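Aromatic-amino-acid aminotransferase (Burkholderia pseudomallei, PDB 4F4E) probably catalyses the pyridoxal phosphate-dependent transfer of amino groups between aromatic amino acids such as tyrosine and 2-oxoglutarate, working as a homodimer. Local coordinates at residues A[339-351]-A[361-373]. Residues are numbered along the deposited sequence; the frame is centred on the assembly and turned at random. Where two conformers were deposited one is given.
Sequences DRIRAMRNGLVER and FSFINAQRGMFSY
R345 drives its side chain from helix 324-354 into the curl of 361-373, where its two terminal nitrogens donate four hydrogen bonds. The chain is extended from CG to NE, but rotation about CD-NE (chi4 -76°) swings the guanidinium out of that line. R345 NH1 reaches S372 OG at 2.7 Å, in the guanidinium plane and with 160° at the hydrogen, and a lone pair of I364 O at 3.0 Å, somewhat tilted from that plane. R345 NH2 reaches F371 O (2.9 Å) and G369 O (2.8 Å), coming to both from above their carbonyl planes. NE gives its hydrogen to a water that also accepts from G369 N, so all three nitrogens are engaged. Q367 O lies over the centre of one guanidinium face, 3.2 Å from R345 CZ, and the angles there are too poor for hydrogen bonding. A second shell positions the hydroxyl: S372 OG donates to Q367 OE1, while Q367 NE2 is held by N178 O.

One turn on, V349 CG2 packs at 3.6 Å against I364 CB, and N365 ND2 lies 3.6 Å from V349 CG2. N365 ND2 donates to N346 OD1 at 3.0 Å, the two amide planes lying 38° apart, and a water links N365 OD1 to R342 O.

R345 is thus a buried arginine whose acceptors come from the short, weakly bonded helix 363-366, the loop at G369 and strand 371-373, which pairs antiparallel with 397-399. The contact lies within the small domain, where the far part of helix 324-354 packs against the following chain, as in class I, fold-type I aminotransferases.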
ATOM      1  N   ASP A 339      16.010   2.883  26.212  1.00 13.28           N
ATOM      2  CA  ASP A 339      17.086   2.954  27.198  1.00 14.34           C
ATOM      3  C   ASP A 339      18.384   2.345  26.675  1.00 13.64           C
ATOM      4  O   ASP A 339      19.471   2.796  27.069  1.00 13.66           O
ATOM      5  CB  ASP A 339      16.654   2.259  28.479  1.00 15.11           C
ATOM      6  CG  ASP A 339      15.600   3.072  29.298  1.00 16.49           C
ATOM      7  OD1 ASP A 339      15.347   4.279  29.098  1.00 16.90           O
ATOM      8  OD2 ASP A 339      15.069   2.445  30.191  1.00 18.18           O
ATOM      9  N   ARG A 340      18.305   1.312  25.830  1.00 12.99           N
ATOM     10  CA  ARG A 340      19.545   0.719  25.293  0.50 13.12           C
ATOM     11  C   ARG A 340      20.246   1.717  24.391  1.00 12.99           C
ATOM     12  O   ARG A 340      21.448   1.872  24.467  1.00 13.46           O
ATOM     13  CB  ARG A 340      19.343  -0.590  24.538  0.50 12.79           C
ATOM     14  CG  ARG A 340      20.675  -1.302  24.349  0.50 12.92           C
ATOM     15  CD  ARG A 340      20.653  -2.255  23.188  0.50 12.74           C
ATOM     16  NE  ARG A 340      20.533  -1.562  21.918  0.50 12.36           N
ATOM     17  CZ  ARG A 340      20.310  -2.184  20.777  0.50 12.22           C
ATOM     18  NH1 ARG A 340      20.174  -3.522  20.766  0.50 11.88           N
ATOM     19  NH2 ARG A 340      20.229  -1.480  19.663  0.50 11.88           N
ATOM     20  N   ILE A 341      19.491   2.432  23.566  1.00 12.30           N
ATOM     21  CA  ILE A 341      20.079   3.475  22.737  1.00 11.93           C
ATOM     22  C   ILE A 341      20.800   4.517  23.573  1.00 12.24           C
ATOM     23  O   ILE A 341      21.896   4.934  23.235  1.00 11.76           O
ATOM     24  CB  ILE A 341      19.037   4.141  21.795  1.00 11.38           C
ATOM     25  CG1 ILE A 341      18.497   3.139  20.765  1.00 11.44           C
ATOM     26  CG2 ILE A 341      19.647   5.382  21.118  1.00 11.20           C
ATOM     27  CD1 ILE A 341      17.220   3.675  20.056  1.00 11.19           C
ATOM     28  N   ARG A 342      20.168   4.957  24.649  1.00 12.85           N
ATOM     29  CA  ARG A 342      20.763   5.934  25.561  1.00 13.94           C
ATOM     30  C   ARG A 342      22.056   5.386  26.179  1.00 13.94           C
ATOM     31  O   ARG A 342      23.022   6.129  26.366  1.00 14.37           O
ATOM     32  CB  ARG A 342      19.782   6.263  26.677  1.00 14.84           C
ATOM     33  CG  ARG A 342      18.566   7.073  26.271  1.00 16.51           C
ATOM     34  CD  ARG A 342      17.702   7.392  27.480  1.00 19.04           C
ATOM     35  NE  ARG A 342      16.565   8.262  27.165  1.00 21.46           N
ATOM     36  CZ  ARG A 342      15.685   8.690  28.070  1.00 24.12           C
ATOM     37  NH1 ARG A 342      15.780   8.321  29.354  1.00 27.28           N
ATOM     38  NH2 ARG A 342      14.725   9.518  27.712  1.00 24.69           N
ATOM     39  N   ALA A 343      22.049   4.105  26.515  1.00 13.49           N
ATOM     40  CA  ALA A 343      23.233   3.475  27.135  1.00 13.87           C
ATOM     41  C   ALA A 343      24.400   3.481  26.116  1.00 13.58           C
ATOM     42  O   ALA A 343      25.586   3.685  26.480  1.00 14.14           O
ATOM     43  CB  ALA A 343      22.923   2.040  27.533  1.00 13.67           C
ATOM     44  N   MET A 344      24.060   3.267  24.852  1.00 12.80           N
ATOM     45  CA  MET A 344      25.081   3.218  23.788  1.00 12.87           C
ATOM     46  C   MET A 344      25.603   4.613  23.527  1.00 12.61           C
ATOM     47  O   MET A 344      26.823   4.802  23.361  1.00 12.55           O
ATOM     48  CB  MET A 344      24.541   2.568  22.504  1.00 12.56           C
ATOM     49  CG  MET A 344      24.221   1.089  22.604  1.00 13.42           C
ATOM     50  SD  MET A 344      25.645   0.080  23.056  1.00 15.45           S
ATOM     51  CE  MET A 344      25.470  -0.022  24.831  1.00 16.44           C
ATOM     52  N   ARG A 345      24.697   5.597  23.477  1.00 12.78           N
ATOM     53  CA  ARG A 345      25.108   6.986  23.338  1.00 13.13           C
ATOM     54  C   ARG A 345      26.091   7.330  24.460  1.00 13.54           C
ATOM     55  O   ARG A 345      27.206   7.852  24.220  1.00 13.50           O
ATOM     56  CB  ARG A 345      23.909   7.950  23.433  1.00 13.22           C
ATOM     57  CG  ARG A 345      23.030   7.900  22.206  1.00 12.85           C
ATOM     58  CD  ARG A 345      21.848   8.879  22.307  1.00 12.74           C
ATOM     59  NE  ARG A 345      21.014   8.855  21.100  1.00 12.40           N
ATOM     60  CZ  ARG A 345      21.347   9.423  19.947  1.00 12.18           C
ATOM     61  NH1 ARG A 345      22.501  10.067  19.822  1.00 11.94           N
ATOM     62  NH2 ARG A 345      20.515   9.342  18.897  1.00 12.24           N
ATOM     63  N   ASN A 346      25.703   7.043  25.694  1.00 14.77           N
ATOM     64  CA  ASN A 346      26.553   7.493  26.802  1.00 15.87           C
ATOM     65  C   ASN A 346      27.860   6.692  26.854  1.00 15.79           C
ATOM     66  O   ASN A 346      28.912   7.257  27.220  1.00 16.39           O
ATOM     67  CB  ASN A 346      25.891   7.424  28.169  1.00 17.36           C
ATOM     68  CG  ASN A 346      26.730   8.130  29.224  1.00 19.84           C
ATOM     69  OD1 ASN A 346      27.201   9.273  29.013  1.00 21.83           O
ATOM     70  ND2 ASN A 346      27.001   7.441  30.321  1.00 21.12           N
ATOM     71  N   GLY A 347      27.772   5.412  26.519  1.00 15.20           N
ATOM     72  CA  GLY A 347      28.972   4.570  26.485  1.00 15.10           C
ATOM     73  C   GLY A 347      29.948   5.071  25.436  1.00 14.54           C
ATOM     74  O   GLY A 347      31.146   5.043  25.662  1.00 15.64           O
ATOM     75  N   LEU A 348      29.457   5.529  24.282  1.00 13.47           N
ATOM     76  CA  LEU A 348      30.345   6.061  23.246  1.00 13.22           C
ATOM     77  C   LEU A 348      30.977   7.353  23.730  1.00 13.74           C
ATOM     78  O   LEU A 348      32.204   7.567  23.635  1.00 13.47           O
ATOM     79  CB  LEU A 348      29.617   6.247  21.913  1.00 12.76           C
ATOM     80  CG  LEU A 348      30.417   6.756  20.696  1.00 13.05           C
ATOM     81  CD1 LEU A 348      31.560   5.815  20.277  1.00 12.67           C
ATOM     82  CD2 LEU A 348      29.479   7.028  19.535  1.00 12.72           C
ATOM     83  N   VAL A 349      30.164   8.236  24.311  1.00 13.40           N
ATOM     84  CA  VAL A 349      30.723   9.477  24.839  1.00 14.52           C
ATOM     85  C   VAL A 349      31.811   9.225  25.886  1.00 15.81           C
ATOM     86  O   VAL A 349      32.894   9.802  25.811  1.00 16.08           O
ATOM     87  CB  VAL A 349      29.612  10.352  25.453  1.00 14.15           C
ATOM     88  CG1 VAL A 349      30.219  11.611  26.064  1.00 14.19           C
ATOM     89  CG2 VAL A 349      28.571  10.723  24.361  1.00 13.17           C
ATOM     90  N   GLU A 350      31.530   8.342  26.839  1.00 17.89           N
ATOM     91  CA  GLU A 350      32.512   8.052  27.892  1.00 19.72           C
ATOM     92  C   GLU A 350      33.825   7.530  27.293  1.00 18.69           C
ATOM     93  O   GLU A 350      34.926   7.916  27.730  1.00 18.35           O
ATOM     94  CB  GLU A 350      32.006   6.998  28.870  1.00 23.21           C
ATOM     95  CG  GLU A 350      30.889   7.370  29.832  1.00 26.99           C
ATOM     96  CD  GLU A 350      30.223   6.109  30.440  1.00 31.17           C
ATOM     97  OE1 GLU A 350      30.354   4.987  29.872  1.00 31.84           O
ATOM     98  OE2 GLU A 350      29.561   6.235  31.492  1.00 35.37           O
ATOM     99  N   ARG A 351      33.704   6.602  26.349  1.00 16.68           N
ATOM    100  CA  ARG A 351      34.866   5.965  25.753  1.00 16.54           C
ATOM    101  C   ARG A 351      35.730   6.923  24.950  1.00 16.74           C
ATOM    102  O   ARG A 351      36.961   6.842  25.010  1.00 15.78           O
ATOM    103  CB  ARG A 351      34.423   4.781  24.888  1.00 16.25           C
ATOM    104  CG  ARG A 351      33.974   3.603  25.729  1.00 16.46           C
ATOM    105  CD  ARG A 351      33.198   2.625  24.887  1.00 16.76           C
ATOM    106  NE  ARG A 351      32.944   1.382  25.580  1.00 17.42           N
ATOM    107  CZ  ARG A 351      32.104   1.243  26.598  1.00 18.16           C
ATOM    108  NH1 ARG A 351      31.371   2.256  27.060  1.00 18.20           N
ATOM    109  NH2 ARG A 351      31.993   0.070  27.171  1.00 18.68           N
ATOM    110  N   PHE A 361      32.639  14.880  22.221  1.00 31.19           N
ATOM    111  CA  PHE A 361      31.466  14.143  21.704  1.00 28.63           C
ATOM    112  C   PHE A 361      30.243  14.148  22.626  1.00 27.85           C
ATOM    113  O   PHE A 361      29.276  13.420  22.411  1.00 26.20           O
ATOM    114  CB  PHE A 361      31.879  12.738  21.310  1.00 29.73           C
ATOM    115  CG  PHE A 361      32.548  12.671  19.976  1.00 31.18           C
ATOM    116  CD1 PHE A 361      33.918  12.832  19.864  1.00 31.96           C
ATOM    117  CD2 PHE A 361      31.805  12.449  18.828  1.00 33.49           C
ATOM    118  CE1 PHE A 361      34.525  12.784  18.627  1.00 31.25           C
ATOM    119  CE2 PHE A 361      32.414  12.377  17.580  1.00 32.92           C
ATOM    120  CZ  PHE A 361      33.778  12.557  17.487  1.00 32.72           C
ATOM    121  N   SER A 362      30.265  15.006  23.627  1.00 28.38           N
ATOM    122  CA  SER A 362      29.098  15.277  24.469  1.00 29.12           C
ATOM    123  C   SER A 362      27.720  15.450  23.745  1.00 26.26           C
ATOM    124  O   SER A 362      26.686  14.990  24.237  1.00 24.93           O
ATOM    125  CB  SER A 362      29.443  16.492  25.342  1.00 34.41           C
ATOM    126  OG  SER A 362      28.400  16.791  26.247  1.00 40.64           O
ATOM    127  N   PHE A 363      27.701  16.097  22.577  1.00 22.76           N
ATOM    128  CA  PHE A 363      26.496  16.239  21.785  1.00 19.77           C
ATOM    129  C   PHE A 363      25.782  14.905  21.457  1.00 17.79           C
ATOM    130  O   PHE A 363      24.583  14.903  21.220  1.00 16.29           O
ATOM    131  CB  PHE A 363      26.775  16.980  20.480  1.00 20.50           C
ATOM    132  CG  PHE A 363      27.655  16.236  19.520  1.00 20.73           C
ATOM    133  CD1 PHE A 363      27.117  15.350  18.591  1.00 19.93           C
ATOM    134  CD2 PHE A 363      29.044  16.426  19.540  1.00 22.06           C
ATOM    135  CE1 PHE A 363      27.932  14.668  17.704  1.00 20.56           C
ATOM    136  CE2 PHE A 363      29.857  15.758  18.628  1.00 21.90           C
ATOM    137  CZ  PHE A 363      29.308  14.856  17.743  1.00 21.55           C
ATOM    138  N   ILE A 364      26.505  13.793  21.490  1.00 16.12           N
ATOM    139  CA  ILE A 364      25.894  12.488  21.225  1.00 15.64           C
ATOM    140  C   ILE A 364      24.865  12.178  22.294  1.00 14.95           C
ATOM    141  O   ILE A 364      23.882  11.502  22.032  1.00 14.57           O
ATOM    142  CB  ILE A 364      26.967  11.356  21.155  1.00 15.86           C
ATOM    143  CG1 ILE A 364      27.895  11.583  19.953  1.00 16.27           C
ATOM    144  CG2 ILE A 364      26.326   9.973  21.031  1.00 15.78           C
ATOM    145  CD1 ILE A 364      27.249  11.352  18.599  1.00 17.51           C
ATOM    146  N   ASN A 365      25.076  12.632  23.514  1.00 15.19           N
ATOM    147  CA  ASN A 365      24.053  12.392  24.541  1.00 16.16           C
ATOM    148  C   ASN A 365      22.805  13.287  24.435  1.00 15.85           C
ATOM    149  O   ASN A 365      21.728  12.924  24.954  1.00 17.33           O
ATOM    150  CB  ASN A 365      24.660  12.546  25.923  1.00 17.13           C
ATOM    151  CG  ASN A 365      25.448  11.329  26.352  1.00 17.75           C
ATOM    152  OD1 ASN A 365      25.133  10.180  26.001  1.00 17.12           O
ATOM    153  ND2 ASN A 365      26.460  11.573  27.179  1.00 17.76           N
ATOM    154  N   ALA A 366      22.955  14.416  23.744  1.00 15.10           N
ATOM    155  CA  ALA A 366      21.882  15.405  23.556  1.00 15.42           C
ATOM    156  C   ALA A 366      21.015  15.054  22.362  1.00 14.79           C
ATOM    157  O   ALA A 366      19.820  15.385  22.336  1.00 14.74           O
ATOM    158  CB  ALA A 366      22.494  16.762  23.323  1.00 16.46           C
ATOM    159  N   GLN A 367      21.621  14.402  21.372  1.00 13.71           N
ATOM    160  CA  GLN A 367      20.876  13.860  20.234  1.00 13.37           C
ATOM    161  C   GLN A 367      20.034  12.656  20.657  1.00 13.25           C
ATOM    162  O   GLN A 367      20.347  11.960  21.629  1.00 13.29           O
ATOM    163  CB  GLN A 367      21.813  13.594  19.034  1.00 12.86           C
ATOM    164  CG  GLN A 367      22.435  14.900  18.567  1.00 13.54           C
ATOM    165  CD  GLN A 367      23.509  14.792  17.517  1.00 13.22           C
ATOM    166  OE1 GLN A 367      23.946  13.711  17.167  1.00 12.81           O
ATOM    167  NE2 GLN A 367      23.942  15.948  17.006  1.00 13.47           N
ATOM    168  N   ARG A 368      18.917  12.467  19.963  1.00 13.12           N
ATOM    169  CA  ARG A 368      17.921  11.463  20.350  1.00 13.49           C
ATOM    170  C   ARG A 368      17.427  10.644  19.181  1.00 12.33           C
ATOM    171  O   ARG A 368      17.310  11.139  18.071  1.00 12.23           O
ATOM    172  CB  ARG A 368      16.686  12.130  20.973  1.00 14.52           C
ATOM    173  CG  ARG A 368      17.004  12.982  22.161  1.00 16.38           C
ATOM    174  CD  ARG A 368      15.788  13.150  23.055  1.00 17.59           C
ATOM    175  NE  ARG A 368      14.786  13.859  22.325  1.00 18.26           N
ATOM    176  CZ  ARG A 368      13.548  14.070  22.738  1.00 19.06           C
ATOM    177  NH1 ARG A 368      13.143  13.687  23.952  1.00 19.06           N
ATOM    178  NH2 ARG A 368      12.747  14.753  21.947  1.00 18.81           N
ATOM    179  N   GLY A 369      17.047   9.413  19.481  1.00 11.76           N
ATOM    180  CA  GLY A 369      16.464   8.489  18.524  1.00 10.91           C
ATOM    181  C   GLY A 369      17.519   7.580  17.963  1.00 10.99           C
ATOM    182  O   GLY A 369      18.587   7.377  18.573  1.00 10.45           O
ATOM    183  N   MET A 370      17.246   7.038  16.787  1.00 10.37           N
ATOM    184  CA  MET A 370      18.103   6.001  16.235  1.00 11.37           C
ATOM    185  C   MET A 370      19.387   6.545  15.590  1.00 10.78           C
ATOM    186  O   MET A 370      20.301   5.781  15.323  1.00  9.94           O
ATOM    187  CB  MET A 370      17.351   5.212  15.179  1.00 12.01           C
ATOM    188  CG  MET A 370      16.160   4.534  15.801  1.00 13.27           C
ATOM    189  SD  MET A 370      15.774   3.057  14.869  1.00 15.81           S
ATOM    190  CE  MET A 370      14.302   2.694  15.821  1.00 13.65           C
ATOM    191  N   PHE A 371      19.422   7.838  15.302  1.00 10.74           N
ATOM    192  CA  PHE A 371      20.551   8.437  14.554  1.00 11.39           C
ATOM    193  C   PHE A 371      21.298   9.521  15.279  1.00 11.73           C
ATOM    194  O   PHE A 371      20.754  10.226  16.152  1.00 12.00           O
ATOM    195  CB  PHE A 371      20.043   9.042  13.242  1.00 11.45           C
ATOM    196  CG  PHE A 371      19.287   8.070  12.437  1.00 12.06           C
ATOM    197  CD1 PHE A 371      19.951   7.085  11.737  1.00 12.33           C
ATOM    198  CD2 PHE A 371      17.907   8.100  12.434  1.00 12.21           C
ATOM    199  CE1 PHE A 371      19.257   6.132  11.052  1.00 12.85           C
ATOM    200  CE2 PHE A 371      17.190   7.167  11.734  1.00 12.74           C
ATOM    201  CZ  PHE A 371      17.857   6.169  11.036  1.00 12.98           C
ATOM    202  N   SER A 372      22.548   9.696  14.862  1.00 11.75           N
ATOM    203  CA  SER A 372      23.324  10.882  15.217  1.00 12.34           C
ATOM    204  C   SER A 372      24.163  11.298  14.024  1.00 12.30           C
ATOM    205  O   SER A 372      24.642  10.459  13.252  1.00 11.48           O
ATOM    206  CB  SER A 372      24.262  10.607  16.405  1.00 13.11           C
ATOM    207  OG  SER A 372      23.722  11.123  17.626  1.00 13.56           O
ATOM    208  N   TYR A 373      24.322  12.604  13.863  1.00 12.90           N
ATOM    209  CA  TYR A 373      25.367  13.137  12.992  1.00 13.10           C
ATOM    210  C   TYR A 373      26.650  13.179  13.834  1.00 13.48           C
ATOM    211  O   TYR A 373      26.814  14.047  14.733  1.00 14.17           O
ATOM    212  CB  TYR A 373      24.970  14.507  12.428  1.00 13.26           C
ATOM    213  CG  TYR A 373      24.379  14.437  11.008  1.00 12.92           C
ATOM    214  CD1 TYR A 373      23.617  13.360  10.587  1.00 12.13           C
ATOM    215  CD2 TYR A 373      24.614  15.454  10.088  1.00 13.04           C
ATOM    216  CE1 TYR A 373      23.148  13.268   9.282  1.00 12.14           C
ATOM    217  CE2 TYR A 373      24.125  15.391   8.790  1.00 13.09           C
ATOM    218  CZ  TYR A 373      23.364  14.308   8.392  1.00 12.82           C
ATOM    219  OH  TYR A 373      22.873  14.217   7.104  1.00 12.52           O
TER
HETATM  220  O   HOH W   1      22.757   8.810  26.747  1.00 22.35           O
HETATM  221  O   HOH W   2      18.305   8.377  22.181  1.00 10.87           O